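PbICP-C (Plasmodium berghei, PDB 3PNR) probably inhibits papain-like cysteine peptidases as the chagasin-like C-terminal domain of a Plasmodium inhibitor of the falstatin family. Local coordinates at residues 52-57 and 152-157; 65-70 and 167-172; 162-167 and 177-182. All coordinates share one frame; numbering follows the deposited sequence.

Contact 1. Residues 52-57 and 152-157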
loop_
_atom_site.group_PDB
_atom_site.type_symbol
_atom_site.label_atom_id
_atom_site.label_comp_id
_atom_site.label_asym_id
_atom_site.label_seq_id
_atom_site.Cartn_x
_atom_site.Cartn_y
_atom_site.Cartn_z
ATOM N N GLY B 52 23.761 19.579 -23.835
ATOM C CA GLY B 52 22.647 20.500 -23.683
ATOM C C GLY B 52 21.282 19.856 -23.861
ATOM O O GLY B 52 20.298 20.301 -23.268
ATOM N N GLU B 53 21.224 18.810 -24.684
ATOM C CA GLU B 53 19.985 18.078 -24.939
ATOM C C GLU B 53 19.416 17.487 -23.646
ATOM O O GLU B 53 20.155 16.928 -22.831
ATOM C CB GLU B 53 20.231 16.971 -25.969
ATOM C CG GLU B 53 18.974 16.273 -26.471
ATOM C CD GLU B 53 19.285 15.156 -27.456
ATOM O OE1 GLU B 53 20.448 14.697 -27.490
ATOM O OE2 GLU B 53 18.368 14.738 -28.198
ATOM N N ILE B 54 18.104 17.617 -23.458
ATOM C CA ILE B 54 17.452 17.146 -22.233
ATOM C C ILE B 54 16.760 15.790 -22.395
ATOM O O ILE B 54 15.977 15.583 -23.326
ATOM C CB ILE B 54 16.456 18.184 -21.676
ATOM C CG1 ILE B 54 17.130 19.012 -20.576
ATOM C CG2 ILE B 54 15.221 17.491 -21.128
ATOM C CD1 ILE B 54 16.254 20.106 -19.985
ATOM N N LEU B 55 17.057 14.876 -21.473
ATOM C CA LEU B 55 16.563 13.502 -21.541
ATOM C C LEU B 55 15.536 13.192 -20.449
ATOM O O LEU B 55 15.801 13.383 -19.256
ATOM C CB LEU B 55 17.730 12.520 -21.466
ATOM C CG LEU B 55 17.403 11.032 -21.327
ATOM C CD1 LEU B 55 16.542 10.544 -22.488
ATOM C CD2 LEU B 55 18.690 10.216 -21.207
ATOM N N CYS B 56 14.365 12.715 -20.869
ATOM C CA CYS B 56 13.270 12.410 -19.950
ATOM C C CYS B 56 13.221 10.918 -19.631
ATOM O O CYS B 56 13.000 10.090 -20.519
ATOM C CB CYS B 56 11.922 12.851 -20.536
ATOM S SG CYS B 56 11.789 14.602 -21.009
ATOM N N ILE B 57 13.436 10.578 -18.364
ATOM C CA ILE B 57 13.279 9.199 -17.916
ATOM C C ILE B 57 11.906 9.007 -17.267
ATOM O O ILE B 57 11.598 9.613 -16.235
ATOM C CB ILE B 57 14.394 8.781 -16.942
ATOM C CG1 ILE B 57 15.767 9.066 -17.553
ATOM C CG2 ILE B 57 14.284 7.307 -16.618
ATOM C CD1 ILE B 57 16.167 8.101 -18.658
ATOM N N VAL B 152 14.873 13.675 -14.672
ATOM C CA VAL B 152 15.387 14.573 -15.700
ATOM C C VAL B 152 16.909 14.500 -15.848
ATOM O O VAL B 152 17.648 14.698 -14.874
ATOM C CB VAL B 152 14.993 16.026 -15.387
ATOM C CG1 VAL B 152 15.528 16.963 -16.454
ATOM C CG2 VAL B 152 13.485 16.138 -15.268
ATOM N N ILE B 153 17.374 14.223 -17.065
ATOM C CA ILE B 153 18.812 14.148 -17.330
ATOM C C ILE B 153 19.287 15.225 -18.309
ATOM O O ILE B 153 18.739 15.369 -19.403
ATOM C CB ILE B 153 19.223 12.757 -17.865
ATOM C CG1 ILE B 153 18.882 11.667 -16.844
ATOM C CG2 ILE B 153 20.714 12.732 -18.193
ATOM C CD1 ILE B 153 19.049 10.252 -17.369
ATOM N N LYS B 154 20.314 15.974 -17.910
ATOM C CA LYS B 154 20.866 17.038 -18.752
ATOM C C LYS B 154 22.397 17.057 -18.750
ATOM O O LYS B 154 23.031 17.196 -17.699
ATOM C CB LYS B 154 20.317 18.401 -18.321
ATOM C CG LYS B 154 20.953 19.591 -19.020
ATOM C CD LYS B 154 20.319 20.888 -18.540
ATOM C CE LYS B 154 21.238 22.078 -18.754
ATOM N NZ LYS B 154 20.681 23.312 -18.131
ATOM N N GLY B 155 22.977 16.915 -19.939
ATOM C CA GLY B 155 24.420 16.942 -20.103
ATOM C C GLY B 155 24.969 18.353 -20.209
ATOM O O GLY B 155 24.315 19.252 -20.743
ATOM N N HIS B 156 26.177 18.546 -19.692
ATOM C CA HIS B 156 26.831 19.849 -19.725
ATOM C C HIS B 156 28.226 19.748 -20.336
ATOM O O HIS B 156 28.868 20.757 -20.631
ATOM C CB HIS B 156 26.930 20.428 -18.314
ATOM C CG HIS B 156 25.606 20.688 -17.671
ATOM N ND1 HIS B 156 25.371 20.456 -16.333
ATOM C CD2 HIS B 156 24.444 21.159 -18.182
ATOM C CE1 HIS B 156 24.123 20.780 -16.044
ATOM N NE2 HIS B 156 23.538 21.207 -17.150
ATOM N N LYS B 157 28.684 18.518 -20.523
ATOM C CA LYS B 157 30.046 18.266 -20.954
ATOM C C LYS B 157 30.152 16.868 -21.529
ATOM O O LYS B 157 29.564 15.927 -20.999
ATOM C CB LYS B 157 30.998 18.407 -19.767
ATOM C CG LYS B 157 32.431 17.997 -20.054
ATOM C CD LYS B 157 33.294 18.240 -18.832
ATOM C CE LYS B 157 33.017 19.621 -18.254
ATOM N NZ LYS B 157 33.607 19.790 -16.899
#
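Leu-55 and Ile-153 pair across the antiparallel strands 54-57 and 152-155, whose axes approach to 4.7 Å with their N-to-C directions 157° apart. The pair is of the hydrogen-bonded kind: Leu-55 N donates to Ile-153 O over 2.7 Å, and Ile-153 N donates to Leu-55 O over 2.8 Å, each donor lying in the plane of the accepting carbonyl. Cys-56 and Val-152 form the following non-hydrogen-bonded pair. Gly-52, in the loop before the strand, adds a bond of 3.2 Å from its N to Gly-155 O, its donor 50° above the carbonyl plane. Its phi is positive, a conformation that favours glycine.

The side chain of Ile-153 carries the apolar part of the contact. Its CG1 stands beside the backbone N (chi1 -60°) and the chain continues extended, bringing the CD1 methyl to both neighbours on the opposite strand. Leu-55 runs alongside, pointing the same way, with CD2 3.9 Å from Ile-153 CD1; Ile-57 comes across, with CG1 3.5 Å from the same methyl. Over the other face of the sheet Ile-54 CG1 touches the first carbons of Lys-154, 4.0 Å from its CB, before the extended lysine leads away.

The two faces therefore differ in chemistry. Leu-55, Ile-57 and Ile-153 are buried, whereas Ile-54, Val-152 and Lys-154 lie on a more exposed side. The reciprocal backbone bonds set the register of two inner strands, while the apolar face they share packs on Ile-163 and Tyr-165 of the facing sheet.

Contact 2. Residues 65-70 and 167-172; sequences TGYLWV and YYRPFS
The Thr-65-Gly-66-Tyr-67 turn and the type I turn from Arg-169 to Ser-172 meet side by side, consistent with the paired BC and FG loops that chagasin-type inhibitors present to a cysteine peptidase. Arg-169 bridges them: NH2 donates to Thr-65 O over 2.7 Å, nearly along the C=O axis, while the bond from NE to the same oxygen is weak. Its chain is extended from CG to NE and lies over Tyr-67, with Arg-169 CG 3.4 Å from the Tyr-67 ring centroid and 3° off the normal, a CH-pi contact. Thr-65 OG1 accepts from Tyr-67 N over 3.2 Å, closing an ST turn.

Further in, an aromatic cluster forms by CH-pi contacts. Tyr-67 CB sits over the Tyr-167 ring, 3.5 Å from its centroid, and Tyr-167 CB stands over the six-membered ring of Trp-69, 3.5 Å from its centroid and 1° off the normal. Leu-68 and Tyr-168 exchange backbone bonds, Leu-68 N reaching Tyr-168 O over 3.1 Å. A water joins Tyr-67 O to Tyr-167 OH, which also bonds Asn-62 N.

Outside the two segments, Arg-169 NH1 forms a salt bridge with an acidic side chain of another protein chain, and Phe-171 meets an aromatic ring there edge-to-face. Behind the turns, outer strand 68-75 pairs with strand 159-168, Trp-69 NE1 donates to Glu-60 O, and the indole packs on Pro-105 of strand 100-107.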
loop_
_atom_site.group_PDB
_atom_site.type_symbol
_atom_site.label_atom_id
_atom_site.label_comp_id
_atom_site.label_asym_id
_atom_site.label_seq_id
_atom_site.Cartn_x
_atom_site.Cartn_y
_atom_site.Cartn_z
ATOM N N THR B 65 2.409 -0.469 -3.281
ATOM C CA THR B 65 3.197 -1.658 -2.971
ATOM C C THR B 65 4.280 -1.418 -1.904
ATOM O O THR B 65 4.781 -2.366 -1.303
ATOM C CB THR B 65 3.878 -2.189 -4.204
ATOM O OG1 THR B 65 4.963 -1.314 -4.539
ATOM C CG2 THR B 65 2.880 -2.265 -5.365
ATOM N N GLY B 66 4.633 -0.160 -1.661
ATOM C CA GLY B 66 5.693 0.154 -0.715
ATOM C C GLY B 66 7.056 0.329 -1.382
ATOM O O GLY B 66 8.035 0.687 -0.738
ATOM N N TYR B 67 7.116 0.053 -2.678
ATOM C CA TYR B 67 8.288 0.358 -3.479
ATOM C C TYR B 67 8.248 1.793 -3.988
ATOM O O TYR B 67 7.194 2.282 -4.402
ATOM C CB TYR B 67 8.369 -0.586 -4.675
ATOM C CG TYR B 67 8.616 -2.019 -4.298
ATOM C CD1 TYR B 67 7.582 -2.817 -3.812
ATOM C CD2 TYR B 67 9.880 -2.586 -4.431
ATOM C CE1 TYR B 67 7.802 -4.137 -3.460
ATOM C CE2 TYR B 67 10.111 -3.913 -4.086
ATOM C CZ TYR B 67 9.068 -4.679 -3.599
ATOM O OH TYR B 67 9.283 -5.991 -3.253
ATOM N N LEU B 68 9.396 2.464 -3.956
ATOM C CA LEU B 68 9.552 3.738 -4.666
ATOM C C LEU B 68 10.826 3.798 -5.526
ATOM O O LEU B 68 11.792 3.080 -5.282
ATOM C CB LEU B 68 9.459 4.948 -3.720
ATOM C CG LEU B 68 10.359 5.114 -2.490
ATOM C CD1 LEU B 68 11.557 4.173 -2.495
ATOM C CD2 LEU B 68 10.814 6.564 -2.395
ATOM N N TRP B 69 10.805 4.650 -6.544
ATOM C CA TRP B 69 11.971 4.888 -7.388
ATOM C C TRP B 69 12.894 5.925 -6.754
ATOM O O TRP B 69 12.462 7.039 -6.435
ATOM C CB TRP B 69 11.525 5.400 -8.753
ATOM C CG TRP B 69 10.930 4.359 -9.632
ATOM C CD1 TRP B 69 9.608 4.156 -9.875
ATOM C CD2 TRP B 69 11.639 3.369 -10.398
ATOM N NE1 TRP B 69 9.444 3.101 -10.744
ATOM C CE2 TRP B 69 10.675 2.604 -11.082
ATOM C CE3 TRP B 69 12.995 3.057 -10.567
ATOM C CZ2 TRP B 69 11.020 1.547 -11.926
ATOM C CZ3 TRP B 69 13.340 2.007 -11.407
ATOM C CH2 TRP B 69 12.357 1.266 -12.076
ATOM N N VAL B 70 14.162 5.557 -6.584
ATOM C CA VAL B 70 15.170 6.461 -6.030
ATOM C C VAL B 70 16.371 6.605 -6.968
ATOM O O VAL B 70 16.908 5.609 -7.457
ATOM C CB VAL B 70 15.658 5.950 -4.670
ATOM C CG1 VAL B 70 16.551 6.974 -3.985
ATOM C CG2 VAL B 70 14.480 5.614 -3.803
ATOM N N TYR B 167 14.031 0.728 -8.009
ATOM C CA TYR B 167 12.702 0.586 -7.443
ATOM C C TYR B 167 12.864 -0.451 -6.350
ATOM O O TYR B 167 13.069 -1.635 -6.633
ATOM C CB TYR B 167 11.767 0.062 -8.532
ATOM C CG TYR B 167 10.280 0.194 -8.270
ATOM C CD1 TYR B 167 9.706 1.427 -7.992
ATOM C CD2 TYR B 167 9.441 -0.916 -8.352
ATOM C CE1 TYR B 167 8.339 1.547 -7.772
ATOM C CE2 TYR B 167 8.082 -0.807 -8.140
ATOM C CZ TYR B 167 7.535 0.425 -7.852
ATOM O OH TYR B 167 6.183 0.534 -7.637
ATOM N N TYR B 168 12.808 -0.006 -5.098
ATOM C CA TYR B 168 13.019 -0.907 -3.972
ATOM C C TYR B 168 12.197 -0.478 -2.757
ATOM O O TYR B 168 11.592 0.593 -2.755
ATOM C CB TYR B 168 14.519 -1.019 -3.628
ATOM C CG TYR B 168 15.107 0.186 -2.930
ATOM C CD1 TYR B 168 15.450 1.333 -3.646
ATOM C CD2 TYR B 168 15.316 0.185 -1.556
ATOM C CE1 TYR B 168 15.981 2.444 -3.008
ATOM C CE2 TYR B 168 15.840 1.297 -0.903
ATOM C CZ TYR B 168 16.178 2.423 -1.636
ATOM O OH TYR B 168 16.711 3.530 -1.000
ATOM N N ARG B 169 12.164 -1.334 -1.739
ATOM C CA ARG B 169 11.560 -0.984 -0.459
ATOM C C ARG B 169 12.647 -0.610 0.552
ATOM O O ARG B 169 13.546 -1.408 0.833
ATOM C CB ARG B 169 10.744 -2.156 0.095
ATOM C CG ARG B 169 9.575 -2.602 -0.757
ATOM C CD ARG B 169 8.854 -3.761 -0.090
ATOM N NE ARG B 169 7.443 -3.852 -0.464
ATOM C CZ ARG B 169 6.613 -4.796 -0.020
ATOM N NH1 ARG B 169 7.048 -5.736 0.811
ATOM N NH2 ARG B 169 5.346 -4.805 -0.408
ATOM N N PRO B 170 12.565 0.609 1.100
ATOM C CA PRO B 170 13.524 1.128 2.084
ATOM C C PRO B 170 13.586 0.260 3.332
ATOM O O PRO B 170 14.625 0.167 3.989
ATOM C CB PRO B 170 12.946 2.498 2.436
ATOM C CG PRO B 170 12.134 2.884 1.236
ATOM C CD PRO B 170 11.567 1.615 0.701
ATOM N N PHE B 171 12.462 -0.366 3.656
ATOM C CA PHE B 171 12.356 -1.176 4.854
ATOM C C PHE B 171 12.720 -2.630 4.583
ATOM O O PHE B 171 12.729 -3.450 5.507
ATOM C CB PHE B 171 10.945 -1.078 5.435
ATOM C CG PHE B 171 9.846 -1.407 4.449
ATOM C CD1 PHE B 171 9.280 -0.414 3.667
ATOM C CD2 PHE B 171 9.368 -2.709 4.325
ATOM C CE1 PHE B 171 8.267 -0.708 2.771
ATOM C CE2 PHE B 171 8.351 -3.012 3.440
ATOM C CZ PHE B 171 7.799 -2.008 2.658
ATOM N N SER B 172 13.004 -2.944 3.317
ATOM C CA SER B 172 13.441 -4.284 2.919
ATOM C C SER B 172 14.063 -4.287 1.519
ATOM O O SER B 172 13.503 -4.865 0.581
ATOM C CB SER B 172 12.285 -5.281 2.984
ATOM O OG SER B 172 12.781 -6.595 3.176
HETATM O O HOH W 1 5.045 3.040 -6.300
#

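Contact 3. Residues 162-167 and 177-182; sequences YIVYSY and ANTKII
Six backbone hydrogen bonds join strand 162-167 to strand 178-182 in three reciprocal pairs: Ile-163 with Ile-182, Tyr-165 with Lys-180, and Tyr-167 with Asn-178. Ile-163 N to Ile-182 O measures 2.9 Å, and the return bond from Ile-182 N to Ile-163 O 2.8 Å, both in the carbonyl plane. In the middle pair Lys-180 N lies 2.7 Å from Tyr-165 O, tilted 29° from that carbonyl's plane. At the last, Tyr-167 N reaches Asn-178 O over 2.9 Å. The intervening residues of the first strand turn their backbone groups to strand 68-75 instead, Val-164 bonding with Leu-72 and Gly-73, Ser-166 with Val-70.

Between the non-hydrogen-bonded pair Ser-166 and Thr-179, the two hydroxyls meet with OG to OG1 at 2.9 Å. Ser-166 OG is anti to its own N (chi1 -152°), which turns it across the strand gap. Polar ends elsewhere have partners beyond the hairpin: Tyr-165 OH bonds Ser-151 OG, Lys-180 NZ forms a salt bridge with Glu-43, and Asn-178 OD1 meets Asn-41 ND2 and Ser-37 N. Apolar side chains meet as well. Ile-181 CG2 approaches the edge of the Tyr-162 ring, 3.6 Å from CD1, and Ile-182 CG1 lies in the plane of the Tyr-165 ring at its edge, 3.9 Å from CE2.

In this buried hairpin, then, the backbone groups between the two strands bond reciprocally, those on the far side of 162-167 bond to strand 68-75, and one hydroxyl pair adds to them. Its longer polar chains tie it to strand 41-49 and the opposite sheet.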
loop_
_atom_site.group_PDB
_atom_site.type_symbol
_atom_site.label_atom_id
_atom_site.label_comp_id
_atom_site.label_asym_id
_atom_site.label_seq_id
_atom_site.Cartn_x
_atom_site.Cartn_y
_atom_site.Cartn_z
ATOM N N TYR B 162 27.349 6.763 -15.819
ATOM C CA TYR B 162 26.481 5.708 -15.300
ATOM C C TYR B 162 25.486 6.304 -14.311
ATOM O O TYR B 162 25.857 6.668 -13.189
ATOM C CB TYR B 162 27.299 4.614 -14.605
ATOM C CG TYR B 162 28.046 3.712 -15.551
ATOM C CD1 TYR B 162 27.380 2.730 -16.272
ATOM C CD2 TYR B 162 29.416 3.839 -15.725
ATOM C CE1 TYR B 162 28.056 1.901 -17.137
ATOM C CE2 TYR B 162 30.101 3.018 -16.588
ATOM C CZ TYR B 162 29.417 2.048 -17.294
ATOM O OH TYR B 162 30.100 1.223 -18.160
ATOM N N ILE B 163 24.232 6.411 -14.739
ATOM C CA ILE B 163 23.156 6.910 -13.887
ATOM C C ILE B 163 22.352 5.744 -13.321
ATOM O O ILE B 163 21.844 4.908 -14.073
ATOM C CB ILE B 163 22.213 7.829 -14.675
ATOM C CG1 ILE B 163 23.028 8.849 -15.473
ATOM C CG2 ILE B 163 21.231 8.508 -13.736
ATOM C CD1 ILE B 163 22.201 9.952 -16.081
ATOM N N VAL B 164 22.240 5.681 -11.998
ATOM C CA VAL B 164 21.600 4.528 -11.361
ATOM C C VAL B 164 20.257 4.834 -10.688
ATOM O O VAL B 164 20.150 5.705 -9.824
ATOM C CB VAL B 164 22.542 3.842 -10.364
ATOM C CG1 VAL B 164 21.878 2.611 -9.779
ATOM C CG2 VAL B 164 23.842 3.470 -11.051
ATOM N N TYR B 165 19.229 4.113 -11.112
ATOM C CA TYR B 165 17.916 4.213 -10.493
ATOM C C TYR B 165 17.549 2.862 -9.916
ATOM O O TYR B 165 17.964 1.820 -10.433
ATOM C CB TYR B 165 16.864 4.575 -11.531
ATOM C CG TYR B 165 17.044 5.921 -12.180
ATOM C CD1 TYR B 165 16.636 7.080 -11.535
ATOM C CD2 TYR B 165 17.595 6.033 -13.451
ATOM C CE1 TYR B 165 16.783 8.314 -12.128
ATOM C CE2 TYR B 165 17.746 7.266 -14.058
ATOM C CZ TYR B 165 17.337 8.405 -13.390
ATOM O OH TYR B 165 17.480 9.637 -13.980
ATOM N N SER B 166 16.756 2.860 -8.857
ATOM C CA SER B 166 16.222 1.598 -8.384
ATOM C C SER B 166 14.848 1.748 -7.772
ATOM O O SER B 166 14.542 2.751 -7.129
ATOM C CB SER B 166 17.177 0.921 -7.405
ATOM O OG SER B 166 17.011 -0.488 -7.456
ATOM N N TYR B 167 14.031 0.728 -8.009
ATOM C CA TYR B 167 12.702 0.586 -7.443
ATOM C C TYR B 167 12.864 -0.451 -6.350
ATOM O O TYR B 167 13.069 -1.635 -6.633
ATOM C CB TYR B 167 11.767 0.062 -8.532
ATOM C CG TYR B 167 10.280 0.194 -8.270
ATOM C CD1 TYR B 167 9.706 1.427 -7.992
ATOM C CD2 TYR B 167 9.441 -0.916 -8.352
ATOM C CE1 TYR B 167 8.339 1.547 -7.772
ATOM C CE2 TYR B 167 8.082 -0.807 -8.140
ATOM C CZ TYR B 167 7.535 0.425 -7.852
ATOM O OH TYR B 167 6.183 0.534 -7.637
ATOM N N ALA B 177 14.420 -5.804 -5.503
ATOM C CA ALA B 177 14.866 -4.522 -6.040
ATOM C C ALA B 177 15.145 -4.591 -7.543
ATOM O O ALA B 177 15.945 -5.412 -7.995
ATOM C CB ALA B 177 16.100 -4.020 -5.283
ATOM N N ASN B 178 14.465 -3.734 -8.307
ATOM C CA ASN B 178 14.685 -3.614 -9.745
ATOM C C ASN B 178 15.552 -2.389 -10.039
ATOM O O ASN B 178 15.109 -1.247 -9.879
ATOM C CB ASN B 178 13.358 -3.477 -10.503
ATOM C CG ASN B 178 12.552 -4.765 -10.528
ATOM O OD1 ASN B 178 12.316 -5.338 -11.592
ATOM N ND2 ASN B 178 12.110 -5.218 -9.359
ATOM N N THR B 179 16.780 -2.627 -10.489
ATOM C CA THR B 179 17.735 -1.547 -10.678
ATOM C C THR B 179 17.922 -1.216 -12.150
ATOM O O THR B 179 18.075 -2.114 -12.980
ATOM C CB THR B 179 19.069 -1.912 -10.043
ATOM O OG1 THR B 179 18.835 -2.351 -8.694
ATOM C CG2 THR B 179 20.013 -0.721 -10.045
ATOM N N LYS B 180 17.879 0.075 -12.470
ATOM C CA LYS B 180 18.100 0.543 -13.836
ATOM C C LYS B 180 19.344 1.421 -13.937
ATOM O O LYS B 180 19.375 2.530 -13.401
ATOM C CB LYS B 180 16.897 1.326 -14.362
ATOM C CG LYS B 180 15.555 0.612 -14.248
ATOM C CD LYS B 180 15.553 -0.776 -14.873
ATOM C CE LYS B 180 14.120 -1.270 -15.071
ATOM N NZ LYS B 180 13.993 -2.737 -14.830
ATOM N N ILE B 181 20.365 0.912 -14.622
ATOM C CA ILE B 181 21.533 1.710 -14.979
ATOM C C ILE B 181 21.379 2.293 -16.379
ATOM O O ILE B 181 21.213 1.561 -17.351
ATOM C CB ILE B 181 22.801 0.867 -14.983
ATOM C CG1 ILE B 181 22.931 0.099 -13.666
ATOM C CG2 ILE B 181 24.020 1.752 -15.272
ATOM C CD1 ILE B 181 23.579 -1.254 -13.818
ATOM N N ILE B 182 21.425 3.614 -16.476
ATOM C CA ILE B 182 21.455 4.275 -17.771
ATOM C C ILE B 182 22.899 4.610 -18.092
ATOM O O ILE B 182 23.565 5.313 -17.325
ATOM C CB ILE B 182 20.652 5.581 -17.772
ATOM C CG1 ILE B 182 19.308 5.376 -17.078
ATOM C CG2 ILE B 182 20.470 6.085 -19.193
ATOM C CD1 ILE B 182 18.632 4.094 -17.474
#

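Contacts 2 and 3 lie in the same sheet, share Tyr-167 and use opposite edges of strand 159-168, which is flanked by strands 68-75 and 178-186. Contact 1 belongs to the other sheet and packs on contact 3 through Ile-153 and Ile-57 against Ile-163 and Tyr-165, where the two sheets face each other. Contact 3 is the most central, about 5 Å from the chain centre, and rests on a regular backbone ladder. Contact 1, about 14 Å out, is partly exposed and its ladder is short. Contact 2 is buried too, partly by another protein, and keeps one hydrogen-bonded pair while adding aromatic packing and an arginine bridge; it lies about 25 Å from contact 1, centre to centre.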